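Local coordinates for DNA topoisomerase 2-associated protein PAT1 (Saccharomyces cerevisiae, PDB 5LMG) that activates mRNA decapping and represses translation in yeast, with a C-terminal domain that binds the decapping enzyme Dcp2 and the 5'-3' exonuclease Xrn1 directly, at residues Gly46-Ile51 / Leu100-Gly105; Lys123-Ile128 / Val169-Asn174; Ile179-Leu184 / Ile211-Leu216; Ile295-Val300 / Asn354-Val359; Asp302-Thr307 / Gln347-Phe352. The protein carries 2 engineered substitutions. All blocks are in the same frame, centred on the assembly; numbering follows the deposited sequence.

How the contacts relate
The five contacts run across a mostly helical domain, from its N-terminal end at contact 1 to the Dcp2-peptide site at contacts 4 and 5. Contacts 1 and 4 lie on opposite sides of the chain's centre, their own centres about 42 Å apart. Contacts 2 and 3, with centres about 11 Å apart, touch directly: Leu172 and Gln126 both meet Leu184, and Arg213 lies against Leu172 and Ser173. Contacts 4 and 5 share helices 290-322 and 329-355, their centres about 9 Å apart, and both reach the bound Dcp2 peptide. A magnesium ion lies about 11 Å from the side chain of Phe171 in contact 2.

Contact 1: residues Gly46-Ile51 / Leu100-Gly105; sequences GGKKFI and LSFDKG
Phe102 carries its CG anti to the carbonyl carbon (chi1 -62°), which sends the ring across to helix 48-70, where Lys48 and Ile51 lie one turn apart. Lys48 holds CG anti to the backbone N (chi1 -166°) and then runs fully extended, presenting the base of its chain to the ring. The tighter touch is Ile51 CG2 on Phe102 CE2 at 3.6 Å, with Phe102 CD2 only slightly farther from the same methyl. Next to it, Lys48 CG meets Phe102 CZ at 4.0 Å. Both side chains cross Phe102 at about a right angle, their carbons meeting the ring neither squarely over a face nor at the edge. Two helix starts come together here: Gly47 is the N-cap of helix 48-70, whose first turn closes with Ile51 N bonded to Gly47 O at 3.2 Å, and Phe102 is the N-cap of helix 103-114. Leu42, Leu52 and Ile55 also touch the Phe102 ring, while Pro95, Ser98 and Met99 of helix 95-99 pack on Ile51. What meets across the segments is carbon on carbon, Lys48 contributing its CG methylene, consistent with a fit that rests on packing, while the extended lysine chain carries NZ away from the ring.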
# COMPACT_ATOMS: atom_id res chain seq x y z
N GLY A 46 -3.91 -26.24 -8.10
CA GLY A 46 -4.89 -27.21 -8.59
C GLY A 46 -5.47 -26.96 -9.97
O GLY A 46 -6.23 -27.79 -10.48
N GLY A 47 -5.12 -25.82 -10.58
CA GLY A 47 -5.60 -25.45 -11.90
C GLY A 47 -6.75 -24.46 -11.90
O GLY A 47 -7.43 -24.29 -10.89
N LYS A 48 -6.98 -23.82 -13.07
CA LYS A 48 -8.02 -22.80 -13.31
C LYS A 48 -9.44 -23.30 -13.05
O LYS A 48 -10.20 -22.60 -12.38
CB LYS A 48 -7.88 -22.20 -14.72
CG LYS A 48 -8.70 -20.92 -14.92
CD LYS A 48 -8.54 -20.37 -16.32
CE LYS A 48 -9.31 -19.09 -16.49
NZ LYS A 48 -9.06 -18.48 -17.82
N LYS A 49 -9.80 -24.49 -13.59
CA LYS A 49 -11.14 -25.06 -13.43
C LYS A 49 -11.46 -25.45 -11.97
O LYS A 49 -12.62 -25.34 -11.56
CB LYS A 49 -11.37 -26.24 -14.39
CG LYS A 49 -11.65 -25.78 -15.82
CD LYS A 49 -11.83 -26.94 -16.78
CE LYS A 49 -11.87 -26.46 -18.21
NZ LYS A 49 -12.08 -27.58 -19.17
N PHE A 50 -10.43 -25.85 -11.21
CA PHE A 50 -10.58 -26.22 -9.80
C PHE A 50 -10.82 -24.98 -8.92
O PHE A 50 -11.71 -25.00 -8.07
CB PHE A 50 -9.35 -27.03 -9.32
CG PHE A 50 -9.24 -27.22 -7.82
CD1 PHE A 50 -10.13 -28.05 -7.14
CD2 PHE A 50 -8.25 -26.58 -7.10
CE1 PHE A 50 -10.03 -28.22 -5.76
CE2 PHE A 50 -8.15 -26.75 -5.71
CZ PHE A 50 -9.04 -27.57 -5.05
N ILE A 51 -10.05 -23.89 -9.16
CA ILE A 51 -10.17 -22.63 -8.42
C ILE A 51 -11.53 -21.94 -8.74
O ILE A 51 -12.23 -21.52 -7.80
CB ILE A 51 -8.92 -21.71 -8.63
CG1 ILE A 51 -7.61 -22.38 -8.10
CG2 ILE A 51 -9.11 -20.31 -8.04
CD1 ILE A 51 -7.53 -22.79 -6.57
N LEU A 100 -7.96 -15.37 -4.96
CA LEU A 100 -7.71 -13.93 -4.93
C LEU A 100 -7.17 -13.39 -6.27
O LEU A 100 -7.08 -12.18 -6.43
CB LEU A 100 -6.78 -13.59 -3.75
CG LEU A 100 -7.42 -13.08 -2.45
CD1 LEU A 100 -8.33 -14.11 -1.83
CD2 LEU A 100 -6.35 -12.73 -1.43
N SER A 101 -6.81 -14.28 -7.23
CA SER A 101 -6.37 -13.92 -8.59
C SER A 101 -7.58 -13.52 -9.43
O SER A 101 -7.39 -12.92 -10.48
CB SER A 101 -5.70 -15.10 -9.28
OG SER A 101 -4.43 -15.40 -8.74
N PHE A 102 -8.81 -13.90 -9.01
CA PHE A 102 -10.04 -13.62 -9.74
C PHE A 102 -10.87 -12.54 -9.06
O PHE A 102 -10.97 -12.52 -7.83
CB PHE A 102 -10.87 -14.91 -9.90
CG PHE A 102 -10.17 -15.99 -10.69
CD1 PHE A 102 -10.25 -16.03 -12.08
CD2 PHE A 102 -9.41 -16.97 -10.05
CE1 PHE A 102 -9.58 -17.01 -12.81
CE2 PHE A 102 -8.73 -17.95 -10.79
CZ PHE A 102 -8.83 -17.97 -12.16
N ASP A 103 -11.49 -11.63 -9.87
CA ASP A 103 -12.34 -10.54 -9.35
C ASP A 103 -13.47 -11.06 -8.48
O ASP A 103 -13.77 -10.45 -7.45
CB ASP A 103 -12.91 -9.68 -10.48
CG ASP A 103 -11.86 -9.13 -11.40
OD1 ASP A 103 -10.96 -8.41 -10.91
OD2 ASP A 103 -11.93 -9.43 -12.61
N LYS A 104 -14.09 -12.19 -8.90
CA LYS A 104 -15.16 -12.86 -8.16
C LYS A 104 -14.71 -13.27 -6.74
O LYS A 104 -15.43 -13.02 -5.78
CB LYS A 104 -15.71 -14.05 -8.96
CG LYS A 104 -17.21 -14.16 -8.87
CD LYS A 104 -17.77 -15.31 -9.67
CE LYS A 104 -19.18 -15.63 -9.24
NZ LYS A 104 -19.79 -16.67 -10.10
N GLY A 105 -13.49 -13.80 -6.61
CA GLY A 105 -12.88 -14.15 -5.32
C GLY A 105 -12.71 -12.92 -4.44
O GLY A 105 -13.15 -12.91 -3.29

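Contact 2: residues Lys123-Ile128 / Val169-Asn174; sequences KILQKI and VSFLSN
Leu125 and Phe171 carry this contact, the leucine's CD1 lying 3.7 Å from Phe171 CD2. The branch carbon takes part as well, for Leu125 CG is 4.0 Å from Phe171 CD2, so leucine and ring share an oblique patch along the CD2-CE2 side. Beside it the same Leu125 methyl, CD1, comes within 4.2 Å of Leu172 CD2, a lighter touch. Phe171 reaches the leucine because its CG stands anti to the backbone N (chi1 171°). Leu172 has its CG beside the N instead, and it is the far end of its side chain that draws near. Cutting Leu125 back to an alanine is likely to open a gap beside the Phe171 ring and take from Leu172 CD2 its Leu125 neighbour. The pairing joins helix 118-130 to the last turns of helix 151-174 in an all-helical domain whose family belongs to the TPR clan, and it is a buried, apolar helix-helix interface. Further out, Lys121 and Leu122 pack on Phe171, and Leu184 of helix 178-191 touches both Leu125 and Leu172. On the far side of the second helix, away from the leucine, the Asn174 amide turns back on its own chain: Asn174 ND2 donates to Ser170 O at 2.8 Å, a bent bond of 139° at the hydrogen, tilted from the carbonyl plane.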
# COMPACT_ATOMS: atom_id res chain seq x y z
N LYS A 123 -6.41 -15.83 10.72
CA LYS A 123 -5.84 -16.91 9.89
C LYS A 123 -5.76 -16.52 8.40
O LYS A 123 -4.80 -16.89 7.72
CB LYS A 123 -6.63 -18.21 10.06
CG LYS A 123 -6.19 -19.04 11.26
CD LYS A 123 -7.02 -20.32 11.37
CE LYS A 123 -6.65 -21.17 12.56
NZ LYS A 123 -5.34 -21.85 12.37
N ILE A 124 -6.76 -15.77 7.92
CA ILE A 124 -6.81 -15.26 6.54
C ILE A 124 -5.67 -14.26 6.32
O ILE A 124 -4.91 -14.40 5.36
CB ILE A 124 -8.21 -14.70 6.16
CG1 ILE A 124 -9.22 -15.87 5.96
CG2 ILE A 124 -8.13 -13.77 4.92
CD1 ILE A 124 -10.66 -15.51 5.69
N LEU A 125 -5.52 -13.27 7.24
CA LEU A 125 -4.47 -12.25 7.21
C LEU A 125 -3.08 -12.92 7.26
O LEU A 125 -2.21 -12.56 6.46
CB LEU A 125 -4.61 -11.25 8.37
CG LEU A 125 -5.81 -10.27 8.49
CD1 LEU A 125 -5.32 -8.85 8.69
CD2 LEU A 125 -6.83 -10.37 7.35
N GLN A 126 -2.90 -13.91 8.17
CA GLN A 126 -1.66 -14.70 8.32
C GLN A 126 -1.31 -15.38 6.99
O GLN A 126 -0.16 -15.29 6.56
CB GLN A 126 -1.78 -15.75 9.43
CG GLN A 126 -1.70 -15.18 10.85
CD GLN A 126 -1.90 -16.22 11.93
OE1 GLN A 126 -2.78 -17.08 11.87
NE2 GLN A 126 -1.14 -16.09 13.01
N LYS A 127 -2.30 -16.02 6.32
CA LYS A 127 -2.13 -16.68 5.03
C LYS A 127 -1.65 -15.69 3.96
O LYS A 127 -0.66 -15.96 3.29
CB LYS A 127 -3.44 -17.37 4.59
CG LYS A 127 -3.29 -18.33 3.40
CD LYS A 127 -2.93 -19.74 3.86
CE LYS A 127 -1.49 -20.08 3.59
NZ LYS A 127 -1.11 -21.33 4.30
N ILE A 128 -2.36 -14.54 3.82
CA ILE A 128 -2.06 -13.46 2.87
C ILE A 128 -0.60 -12.98 3.04
O ILE A 128 0.14 -12.97 2.05
CB ILE A 128 -3.10 -12.29 2.94
CG1 ILE A 128 -4.51 -12.75 2.46
CG2 ILE A 128 -2.61 -11.05 2.15
CD1 ILE A 128 -5.66 -11.74 2.72
N VAL A 169 -7.45 -3.01 7.17
CA VAL A 169 -7.46 -1.77 7.96
C VAL A 169 -8.51 -1.84 9.08
O VAL A 169 -8.14 -1.69 10.24
CB VAL A 169 -7.62 -0.50 7.07
CG1 VAL A 169 -7.83 0.76 7.90
CG2 VAL A 169 -6.42 -0.32 6.15
N SER A 170 -9.79 -2.09 8.72
CA SER A 170 -10.91 -2.19 9.67
C SER A 170 -10.70 -3.27 10.74
O SER A 170 -10.89 -2.98 11.93
CB SER A 170 -12.24 -2.39 8.94
OG SER A 170 -12.48 -3.75 8.62
N PHE A 171 -10.29 -4.48 10.33
CA PHE A 171 -10.01 -5.58 11.25
C PHE A 171 -8.86 -5.28 12.24
O PHE A 171 -9.00 -5.58 13.42
CB PHE A 171 -9.76 -6.90 10.48
CG PHE A 171 -9.26 -8.04 11.36
CD1 PHE A 171 -10.13 -8.72 12.20
CD2 PHE A 171 -7.92 -8.41 11.34
CE1 PHE A 171 -9.66 -9.76 13.02
CE2 PHE A 171 -7.46 -9.45 12.16
CZ PHE A 171 -8.33 -10.11 12.99
N LEU A 172 -7.73 -4.71 11.76
CA LEU A 172 -6.58 -4.40 12.62
C LEU A 172 -6.84 -3.24 13.58
O LEU A 172 -6.31 -3.21 14.69
CB LEU A 172 -5.30 -4.15 11.79
CG LEU A 172 -4.72 -5.36 11.03
CD1 LEU A 172 -3.53 -4.96 10.21
CD2 LEU A 172 -4.31 -6.48 11.98
N SER A 173 -7.68 -2.28 13.14
CA SER A 173 -8.07 -1.10 13.90
C SER A 173 -8.96 -1.46 15.08
O SER A 173 -8.96 -0.73 16.07
CB SER A 173 -8.81 -0.12 12.98
OG SER A 173 -9.34 0.99 13.69
N ASN A 174 -9.72 -2.57 14.97
CA ASN A 174 -10.70 -3.04 15.94
C ASN A 174 -10.35 -4.32 16.72
O ASN A 174 -10.47 -4.33 17.94
CB ASN A 174 -12.06 -3.23 15.25
CG ASN A 174 -12.73 -1.95 14.82
OD1 ASN A 174 -13.13 -1.12 15.65
ND2 ASN A 174 -12.91 -1.79 13.52

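Contact 3: residues Ile179-Leu184 / Ile211-Leu216; sequences IEIMGL and ISRAAL
Ile181 opens the contact and touches two residues of helix 201-216. Its CD1 rests 3.8 Å from Arg213 CG, on the aliphatic base of the arginine, and its other branch, CG2, lies 4.1 Å from Ala214 CB and as close to the Ala214 backbone N. One isoleucine therefore straddles two successive residues: CG1, anti to the carbonyl carbon (chi1 -62°), leads CD1 to Arg213, and CG2, anti to the backbone N, is given to Ala214. With a glycine here, Arg213 CG is likely to lose its neighbour on this helix and Ala214 CB to keep only the Met182 methyl. Met182 follows, its chain bent at chi2 and chi3 so that the methyl end swings across, and Met182 CE closes on Ala214 CB at 3.7 Å. The Ala214 methyl thus meets both side chains, and its small size is consistent with the close approach of the backbones, Ile181 CA to Ala214 CA 6.5 Å. Arg213 bends at chi2 and chi3 away from the interface, and Leu216 CD1 lies over one face of its guanidinium, offset toward the rim. The short helical segments run broadly antiparallel, at 150°, their axes 10.1 Å apart. Helix 234-246 packs on both members of the pair through Trp235, which touches Met182 and Ala214, while helix 118-130 lies against Leu184 of helix 178-191 and Leu172 of helix 151-174 against Arg213.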
# COMPACT_ATOMS: atom_id res chain seq x y z
N ILE A 179 0.73 -8.67 20.26
CA ILE A 179 1.24 -9.99 19.86
C ILE A 179 0.83 -10.35 18.41
O ILE A 179 1.68 -10.78 17.63
CB ILE A 179 0.83 -11.09 20.89
CG1 ILE A 179 1.55 -10.89 22.25
CG2 ILE A 179 1.07 -12.52 20.34
CD1 ILE A 179 0.84 -11.52 23.49
N GLU A 180 -0.45 -10.14 18.07
CA GLU A 180 -1.02 -10.46 16.76
C GLU A 180 -0.44 -9.61 15.61
O GLU A 180 -0.06 -10.18 14.60
CB GLU A 180 -2.56 -10.41 16.80
CG GLU A 180 -3.17 -11.59 17.55
CD GLU A 180 -4.61 -11.44 18.02
OE1 GLU A 180 -5.15 -10.31 17.94
OE2 GLU A 180 -5.18 -12.44 18.51
N ILE A 181 -0.34 -8.26 15.80
CA ILE A 181 0.24 -7.33 14.81
C ILE A 181 1.73 -7.66 14.60
O ILE A 181 2.17 -7.75 13.45
CB ILE A 181 0.02 -5.83 15.18
CG1 ILE A 181 -1.48 -5.49 15.22
CG2 ILE A 181 0.77 -4.89 14.21
CD1 ILE A 181 -1.85 -4.51 16.30
N MET A 182 2.48 -7.91 15.71
CA MET A 182 3.89 -8.29 15.67
C MET A 182 4.04 -9.59 14.87
O MET A 182 4.89 -9.66 13.99
CB MET A 182 4.52 -8.40 17.07
CG MET A 182 4.64 -7.06 17.82
SD MET A 182 5.56 -5.77 16.94
CE MET A 182 4.29 -4.57 16.73
N GLY A 183 3.12 -10.53 15.11
CA GLY A 183 3.04 -11.80 14.40
C GLY A 183 2.92 -11.62 12.89
O GLY A 183 3.65 -12.27 12.14
N LEU A 184 2.06 -10.69 12.43
CA LEU A 184 1.85 -10.41 11.00
C LEU A 184 3.07 -9.78 10.34
O LEU A 184 3.40 -10.12 9.21
CB LEU A 184 0.58 -9.57 10.75
CG LEU A 184 -0.78 -10.17 11.17
CD1 LEU A 184 -1.89 -9.17 10.97
CD2 LEU A 184 -1.09 -11.45 10.38
N ILE A 211 2.86 -1.05 9.77
CA ILE A 211 3.73 -0.10 10.50
C ILE A 211 2.90 0.92 11.28
O ILE A 211 3.18 1.15 12.46
CB ILE A 211 4.76 0.62 9.57
CG1 ILE A 211 5.78 -0.34 8.95
CG2 ILE A 211 5.47 1.79 10.31
CD1 ILE A 211 6.61 0.37 7.79
N SER A 212 1.90 1.56 10.60
CA SER A 212 1.00 2.56 11.19
C SER A 212 0.20 1.99 12.38
O SER A 212 0.08 2.66 13.40
CB SER A 212 0.06 3.15 10.14
OG SER A 212 0.83 3.77 9.13
N ARG A 213 -0.29 0.74 12.25
CA ARG A 213 -1.03 0.06 13.32
C ARG A 213 -0.13 -0.26 14.53
O ARG A 213 -0.52 0.03 15.66
CB ARG A 213 -1.78 -1.19 12.80
CG ARG A 213 -2.75 -1.85 13.80
CD ARG A 213 -3.72 -0.93 14.56
NE ARG A 213 -4.42 0.02 13.68
CZ ARG A 213 -5.12 1.07 14.12
NH1 ARG A 213 -5.23 1.30 15.42
NH2 ARG A 213 -5.71 1.88 13.25
N ALA A 214 1.08 -0.82 14.27
CA ALA A 214 2.10 -1.13 15.28
C ALA A 214 2.46 0.13 16.09
O ALA A 214 2.53 0.06 17.32
CB ALA A 214 3.34 -1.69 14.60
N ALA A 215 2.64 1.28 15.39
CA ALA A 215 2.97 2.59 15.98
C ALA A 215 1.88 3.13 16.92
O ALA A 215 2.20 3.88 17.84
CB ALA A 215 3.26 3.60 14.88
N LEU A 216 0.60 2.80 16.66
CA LEU A 216 -0.53 3.25 17.48
C LEU A 216 -0.68 2.46 18.78
O LEU A 216 -1.19 3.00 19.76
CB LEU A 216 -1.85 3.28 16.69
CG LEU A 216 -1.95 4.38 15.61
CD1 LEU A 216 -3.03 4.05 14.61
CD2 LEU A 216 -2.19 5.75 16.22

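Contact 4: residues Ile295-Val300 / Asn354-Val359; sequences IIIDEV and NVMGLV
Met356 meets Ile297 from beside a Schellman motif, so one helix packs here against the end of another and the strand that follows. The methionine comes in with its methyl end: Met356 CE lies 3.6 Å from Ile297 CD1, and the sulfur, Met356 SD, lies 3.7 Å from Ile297 CG1, so both atoms of the thioether tip ride on the same isoleucine branch. A bend at chi3 (-55°) turns CE along that branch instead of past it. Leu358 adds a looser touch, its CD1 4.5 Å from Ile297 CD1. In the Schellman motif Gly357, at positive phi, is the C-prime residue; Gly357 N bonds to Asn354 O at 2.9 Å and Leu358 N bonds to Leu353 O, and from there the chain enters strand 358-361, half of an antiparallel two-stranded hairpin. The motif places Met356 and Leu358, on either side of the glycine, toward helix 290-322. Ile297 and Met356 each also pack on an apolar side chain of the bound Dcp2 peptide, and the carbonyls of Met356 and Gly357 accept weak hydrogen bonds from it.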
# COMPACT_ATOMS: atom_id res chain seq x y z
N ILE A 295 19.43 7.71 7.53
CA ILE A 295 19.54 6.78 6.40
C ILE A 295 18.38 7.02 5.42
O ILE A 295 18.64 7.11 4.22
CB ILE A 295 19.63 5.30 6.88
CG1 ILE A 295 20.95 5.02 7.64
CG2 ILE A 295 19.43 4.32 5.69
CD1 ILE A 295 20.90 3.88 8.59
N ILE A 296 17.11 7.10 5.91
CA ILE A 296 15.92 7.32 5.06
C ILE A 296 16.07 8.59 4.20
O ILE A 296 15.94 8.49 2.97
CB ILE A 296 14.56 7.28 5.83
CG1 ILE A 296 14.35 5.91 6.54
CG2 ILE A 296 13.36 7.61 4.86
CD1 ILE A 296 13.37 5.95 7.79
N ILE A 297 16.36 9.76 4.84
CA ILE A 297 16.59 11.08 4.22
C ILE A 297 17.69 10.97 3.16
O ILE A 297 17.53 11.48 2.06
CB ILE A 297 16.92 12.20 5.28
CG1 ILE A 297 15.65 12.79 5.90
CG2 ILE A 297 17.79 13.33 4.69
CD1 ILE A 297 14.94 13.94 5.05
N ASP A 298 18.82 10.31 3.52
CA ASP A 298 19.94 10.16 2.60
C ASP A 298 19.52 9.37 1.34
O ASP A 298 19.84 9.78 0.22
CB ASP A 298 21.14 9.47 3.31
CG ASP A 298 22.32 9.32 2.39
OD1 ASP A 298 22.82 10.36 1.91
OD2 ASP A 298 22.65 8.18 2.05
N GLU A 299 18.80 8.26 1.53
CA GLU A 299 18.40 7.36 0.45
C GLU A 299 17.37 7.98 -0.51
O GLU A 299 17.38 7.63 -1.69
CB GLU A 299 17.94 6.00 0.98
CG GLU A 299 19.11 5.13 1.44
CD GLU A 299 18.84 3.64 1.63
OE1 GLU A 299 18.19 3.02 0.75
OE2 GLU A 299 19.35 3.08 2.62
N VAL A 300 16.54 8.91 -0.02
CA VAL A 300 15.49 9.53 -0.84
C VAL A 300 15.75 11.01 -1.13
O VAL A 300 14.88 11.66 -1.70
CB VAL A 300 14.06 9.30 -0.25
CG1 VAL A 300 13.77 7.82 -0.05
CG2 VAL A 300 13.81 10.10 1.02
N ASN A 354 7.41 16.63 8.06
CA ASN A 354 6.88 17.04 9.38
C ASN A 354 7.12 16.02 10.47
O ASN A 354 7.42 16.39 11.60
CB ASN A 354 5.41 17.42 9.33
CG ASN A 354 5.07 18.60 8.43
OD1 ASN A 354 5.92 19.36 7.94
ND2 ASN A 354 3.80 18.77 8.19
N VAL A 355 7.02 14.73 10.13
CA VAL A 355 7.25 13.58 11.00
C VAL A 355 8.68 13.63 11.62
O VAL A 355 8.88 13.26 12.78
CB VAL A 355 6.94 12.30 10.17
CG1 VAL A 355 7.87 11.15 10.49
CG2 VAL A 355 5.47 11.89 10.32
N MET A 356 9.64 14.18 10.87
CA MET A 356 11.02 14.36 11.31
C MET A 356 11.30 15.79 11.82
O MET A 356 12.46 16.15 12.02
CB MET A 356 11.97 13.99 10.18
CG MET A 356 11.94 12.52 9.80
SD MET A 356 12.84 12.19 8.28
CE MET A 356 12.03 13.37 7.13
N GLY A 357 10.25 16.58 12.01
CA GLY A 357 10.37 17.95 12.48
C GLY A 357 10.90 18.93 11.45
O GLY A 357 11.47 19.96 11.81
N LEU A 358 10.71 18.61 10.16
CA LEU A 358 11.15 19.43 9.03
C LEU A 358 9.95 19.89 8.21
O LEU A 358 8.89 19.29 8.31
CB LEU A 358 12.15 18.67 8.13
CG LEU A 358 13.46 18.20 8.81
CD1 LEU A 358 14.27 17.37 7.87
CD2 LEU A 358 14.29 19.38 9.33
N VAL A 359 10.11 20.97 7.41
CA VAL A 359 9.01 21.50 6.59
C VAL A 359 9.54 22.15 5.29
O VAL A 359 10.57 22.81 5.31
CB VAL A 359 8.07 22.46 7.40
CG1 VAL A 359 8.79 23.72 7.88
CG2 VAL A 359 6.80 22.81 6.64

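Contact 5: residues Asp302-Thr307 / Gln347-Phe352; sequences DEIFAT and QDLNLF. With EDO (1,2-ethanediol), chain M; EDO (1,2-ethanediol), chain F; EDO (1,2-ethanediol), chain H.
Ile304 carries the closely packed half of this contact, reaching two residues of helix 329-355. Its tip, Ile304 CD1, meets Phe352 CE2 at 3.8 Å, coming at the edge of the ring and in its plane rather than over a face. One carbon nearer the backbone, Ile304 CG1 lies 4.1 Å from Leu349 CD1. The isoleucine crosses both partners at about a right angle, and Phe352, its CG anti to the backbone N (chi1 168°), brings the ring edge to it. The bound Dcp2 peptide also lies against Ile304, and against Phe305. A turn later the fit slackens: Thr307 CG2 stands 4.4 Å from Leu349 CB. Along the polar flank of segment 302-307, with Asp302 exposed and Thr307 partly so, 1,2-ethanediol molecules are bound, probably from crystallisation. One donates through its O2 to Thr307 OG1 at 3.2 Å, and another gives its O1 to Asp302 OD1 at 2.9 Å. The segment is kinked at its start, where the N atoms of Asp302 and Glu303 lack bonds to the preceding turn. The short axes run in opposite senses, inclined at 149° and 11.1 Å apart. Helix 275-286 closes one flank, Trp278 packing on both Thr307 and Leu349 and Leu281 on Phe352, while Ile296 and Val300, earlier on helix 290-322, also cover the Phe352 ring.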
# COMPACT_ATOMS: atom_id res chain seq x y z
N ASP A 302 17.47 12.60 -3.40
CA ASP A 302 17.26 12.95 -4.81
C ASP A 302 15.76 12.98 -5.19
O ASP A 302 15.36 13.80 -6.02
CB ASP A 302 18.08 12.03 -5.73
CG ASP A 302 19.60 12.12 -5.54
OD1 ASP A 302 20.09 13.22 -5.16
OD2 ASP A 302 20.29 11.10 -5.77
N GLU A 303 14.94 12.16 -4.52
CA GLU A 303 13.49 12.13 -4.73
C GLU A 303 12.82 13.35 -4.10
O GLU A 303 11.88 13.88 -4.69
CB GLU A 303 12.88 10.82 -4.23
CG GLU A 303 13.28 9.61 -5.08
CD GLU A 303 12.85 9.55 -6.54
OE1 GLU A 303 13.41 8.70 -7.27
OE2 GLU A 303 11.97 10.34 -6.97
N ILE A 304 13.36 13.84 -2.95
CA ILE A 304 12.90 15.05 -2.27
C ILE A 304 13.13 16.26 -3.21
O ILE A 304 12.21 17.04 -3.43
CB ILE A 304 13.58 15.23 -0.87
CG1 ILE A 304 13.09 14.16 0.14
CG2 ILE A 304 13.36 16.65 -0.31
CD1 ILE A 304 13.94 14.00 1.40
N PHE A 305 14.36 16.37 -3.77
CA PHE A 305 14.73 17.45 -4.69
C PHE A 305 13.93 17.41 -6.02
O PHE A 305 13.50 18.47 -6.49
CB PHE A 305 16.25 17.51 -4.93
CG PHE A 305 17.10 17.78 -3.71
CD1 PHE A 305 16.57 18.47 -2.61
CD2 PHE A 305 18.42 17.36 -3.65
CE1 PHE A 305 17.35 18.71 -1.47
CE2 PHE A 305 19.21 17.63 -2.52
CZ PHE A 305 18.66 18.29 -1.44
N ALA A 306 13.69 16.20 -6.59
CA ALA A 306 12.90 16.03 -7.82
C ALA A 306 11.46 16.55 -7.60
O ALA A 306 10.95 17.25 -8.47
CB ALA A 306 12.88 14.57 -8.24
N THR A 307 10.85 16.26 -6.42
CA THR A 307 9.50 16.70 -6.05
C THR A 307 9.44 18.23 -5.91
O THR A 307 8.46 18.83 -6.37
CB THR A 307 8.98 15.96 -4.80
OG1 THR A 307 8.96 14.56 -5.06
CG2 THR A 307 7.57 16.39 -4.40
N GLN A 347 1.89 19.04 0.13
CA GLN A 347 1.23 18.25 1.17
C GLN A 347 1.79 16.84 1.30
O GLN A 347 2.02 16.40 2.43
CB GLN A 347 -0.29 18.22 0.97
CG GLN A 347 -1.00 19.55 1.23
CD GLN A 347 -2.32 19.67 0.49
OE1 GLN A 347 -2.95 18.68 0.10
NE2 GLN A 347 -2.75 20.91 0.27
N ASP A 348 2.02 16.13 0.17
CA ASP A 348 2.55 14.76 0.17
C ASP A 348 3.97 14.73 0.74
O ASP A 348 4.27 13.89 1.60
CB ASP A 348 2.50 14.13 -1.23
CG ASP A 348 1.10 13.87 -1.76
OD1 ASP A 348 0.12 14.01 -0.98
OD2 ASP A 348 0.97 13.55 -2.97
N LEU A 349 4.81 15.69 0.33
CA LEU A 349 6.17 15.80 0.83
C LEU A 349 6.18 16.22 2.33
O LEU A 349 6.92 15.61 3.10
CB LEU A 349 7.00 16.77 -0.04
CG LEU A 349 8.44 17.09 0.40
CD1 LEU A 349 9.31 15.82 0.49
CD2 LEU A 349 9.08 18.10 -0.54
N ASN A 350 5.34 17.19 2.73
CA ASN A 350 5.27 17.62 4.13
C ASN A 350 4.74 16.54 5.08
O ASN A 350 5.11 16.55 6.25
CB ASN A 350 4.50 18.93 4.30
CG ASN A 350 5.37 20.12 3.99
OD1 ASN A 350 6.51 20.21 4.45
ND2 ASN A 350 4.87 21.04 3.19
N LEU A 351 3.96 15.56 4.58
CA LEU A 351 3.50 14.42 5.38
C LEU A 351 4.75 13.67 5.91
O LEU A 351 4.82 13.35 7.10
CB LEU A 351 2.62 13.47 4.52
CG LEU A 351 2.15 12.13 5.16
CD1 LEU A 351 1.33 12.36 6.44
CD2 LEU A 351 1.32 11.33 4.17
N PHE A 352 5.75 13.48 5.03
CA PHE A 352 7.01 12.81 5.34
C PHE A 352 7.93 13.70 6.18
O PHE A 352 8.39 13.25 7.22
CB PHE A 352 7.71 12.34 4.05
CG PHE A 352 9.15 11.89 4.20
CD1 PHE A 352 9.49 10.85 5.07
CD2 PHE A 352 10.16 12.45 3.42
CE1 PHE A 352 10.81 10.41 5.18
CE2 PHE A 352 11.49 12.01 3.54
CZ PHE A 352 11.80 10.99 4.41
C1 EDO M . 8.70 14.29 -8.58
O1 EDO M . 9.03 12.93 -8.79
C2 EDO M . 7.15 14.50 -8.47
O2 EDO M . 6.67 14.16 -7.19
C1 EDO F . 20.40 15.11 -8.53
O1 EDO F . 19.90 15.21 -7.20
C2 EDO F . 19.81 13.87 -9.24
O2 EDO F . 20.40 12.70 -8.69
C1 EDO H . 10.09 9.74 -9.78
O1 EDO H . 9.67 10.27 -8.54
C2 EDO H . 10.29 8.21 -9.64
O2 EDO H . 9.04 7.53 -9.48